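Local coordinates for copper induced nitroreductase D (Lactococcus lactis, PDB 2WQF), which binds FMN and probably acts as a nitroreductase, a copper-induced flavoenzyme involved in defence against oxidative stress, at residues V135-W138 against T139-E143. Numbering follows the deposited sequence. Where two conformers were deposited one is given.
Sequences VNVW and TALAE. With FMN (flavin mononucleotide), chain B.
Val135 O is gripped twice by one residue a turn further on: Thr139 gives it the backbone N at 2.9 Å, and Thr139 OG1 donates to the same oxygen at 2.9 Å from the opposite face of the carbonyl plane. The hydroxyl gets there because it stands beside its own backbone N (chi1 -55°), turned back along the helix. A water links this hydroxyl to Asn136, donating to OD1 and, weakly, to Thr139 OG1, while Asn136 ND2 hydrogen-bonds to Ser37 OG. A valine in place of Thr139 would probably leave Val135 O with its backbone donor alone and deprive the water of its weaker acceptor. The backbone i to i+4 bonding continues along helix 121-143 of the nitroreductase fold, with Leu141 N bonded to Val137 O at 2.9 Å. The side chains of Val137 and Leu141 lie alongside each other, CG1 and CD1 4.0 Å apart, and both rest on Leu177 of strand 171-182. Trp138 lines the FMN pocket: with CG anti to the backbone N (chi1 -165°), its indole brings CZ2 within 3.8 Å of FMN O2P, while NE1 bonds to Arg11 O and the ring takes a cation-pi contact from Arg10. Phe3 of the second subunit packs on Thr139 and Ala140.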
# COMPACT_ATOMS: atom_id res chain seq x y z
N VAL A 135 -1.11 5.83 0.66
CA VAL A 135 -1.12 6.28 -0.74
C VAL A 135 -2.53 6.57 -1.21
O VAL A 135 -2.73 7.45 -2.04
CB VAL A 135 -0.38 5.33 -1.74
CG1 VAL A 135 1.05 5.15 -1.31
CG2 VAL A 135 -1.09 3.96 -1.86
N ASN A 136 -3.53 5.85 -0.68
CA ASN A 136 -4.89 6.14 -1.07
C ASN A 136 -5.29 7.55 -0.59
O ASN A 136 -5.96 8.29 -1.32
CB ASN A 136 -5.90 5.05 -0.62
CG ASN A 136 -5.92 3.86 -1.56
OD1 ASN A 136 -5.45 3.96 -2.70
ND2 ASN A 136 -6.46 2.74 -1.10
N VAL A 137 -4.92 7.89 0.63
CA VAL A 137 -5.18 9.22 1.16
C VAL A 137 -4.42 10.28 0.35
O VAL A 137 -4.97 11.30 -0.06
CB VAL A 137 -4.82 9.32 2.66
CG1 VAL A 137 -4.82 10.77 3.12
CG2 VAL A 137 -5.80 8.50 3.49
N TRP A 138 -3.17 9.99 0.08
CA TRP A 138 -2.29 10.90 -0.66
C TRP A 138 -2.90 11.21 -2.03
O TRP A 138 -2.95 12.37 -2.46
CB TRP A 138 -0.93 10.21 -0.80
CG TRP A 138 0.26 11.03 -1.20
CD1 TRP A 138 0.27 12.29 -1.72
CD2 TRP A 138 1.62 10.59 -1.16
NE1 TRP A 138 1.59 12.68 -1.96
CE2 TRP A 138 2.42 11.65 -1.62
CE3 TRP A 138 2.24 9.41 -0.73
CZ2 TRP A 138 3.81 11.54 -1.69
CZ3 TRP A 138 3.62 9.31 -0.81
CH2 TRP A 138 4.38 10.38 -1.28
N THR A 139 -3.33 10.17 -2.72
CA THR A 139 -3.90 10.33 -4.04
C THR A 139 -5.25 11.05 -3.98
O THR A 139 -5.55 11.89 -4.83
CB THR A 139 -4.05 8.96 -4.76
OG1 THR A 139 -2.77 8.31 -4.79
CG2 THR A 139 -4.55 9.16 -6.17
N ALA A 140 -6.05 10.74 -2.96
CA ALA A 140 -7.33 11.42 -2.80
C ALA A 140 -7.13 12.94 -2.59
O ALA A 140 -7.87 13.77 -3.13
CB ALA A 140 -8.14 10.79 -1.65
N LEU A 141 -6.13 13.29 -1.80
CA LEU A 141 -5.79 14.70 -1.56
C LEU A 141 -5.34 15.36 -2.88
O LEU A 141 -5.73 16.50 -3.17
CB LEU A 141 -4.70 14.80 -0.51
CG LEU A 141 -5.09 14.46 0.93
CD1 LEU A 141 -3.85 14.43 1.82
CD2 LEU A 141 -6.11 15.42 1.46
N ALA A 142 -4.56 14.65 -3.68
CA ALA A 142 -4.11 15.21 -4.95
C ALA A 142 -5.31 15.49 -5.85
O ALA A 142 -5.31 16.46 -6.60
CB ALA A 142 -3.11 14.27 -5.64
N GLU A 143 -6.34 14.65 -5.78
CA GLU A 143 -7.53 14.87 -6.59
C GLU A 143 -8.29 16.14 -6.16
O GLU A 143 -8.98 16.75 -6.98
CB GLU A 143 -8.44 13.64 -6.59
CG GLU A 143 -7.85 12.49 -7.39
CD GLU A 143 -7.87 12.73 -8.90
OE1 GLU A 143 -8.94 12.52 -9.54
OE2 GLU A 143 -6.82 13.15 -9.44
N1 FMN B . 9.73 11.05 0.93
C2 FMN B . 10.34 11.91 1.97
O2 FMN B . 10.58 13.07 1.73
N3 FMN B . 10.71 11.31 3.21
C4 FMN B . 10.49 9.97 3.50
O4 FMN B . 10.73 9.56 4.60
C4A FMN B . 9.90 9.12 2.47
N5 FMN B . 9.69 7.85 2.62
C5A FMN B . 8.76 7.16 1.68
C6 FMN B . 8.22 5.81 2.07
C7 FMN B . 7.34 5.17 1.31
C7M FMN B . 6.86 3.80 1.74
C8 FMN B . 6.85 5.84 0.05
C8M FMN B . 5.79 5.16 -0.79
C9 FMN B . 7.33 7.03 -0.33
C9A FMN B . 8.34 7.75 0.53
N10 FMN B . 8.90 9.01 0.17
C10 FMN B . 9.53 9.76 1.17
C1' FMN B . 8.56 9.66 -1.08
C2' FMN B . 9.22 8.95 -2.26
O2' FMN B . 10.59 9.27 -2.28
C3' FMN B . 8.49 9.39 -3.54
O3' FMN B . 7.19 8.85 -3.43
C4' FMN B . 9.18 8.82 -4.79
O4' FMN B . 10.44 9.44 -4.98
C5' FMN B . 8.33 9.00 -6.04
O5' FMN B . 8.05 10.38 -6.22
P FMN B . 6.51 10.91 -6.25
O1P FMN B . 5.75 10.14 -7.25
O2P FMN B . 5.91 10.71 -4.80
O3P FMN B . 6.61 12.45 -6.61
O HOH W 1 -3.62 5.08 -4.62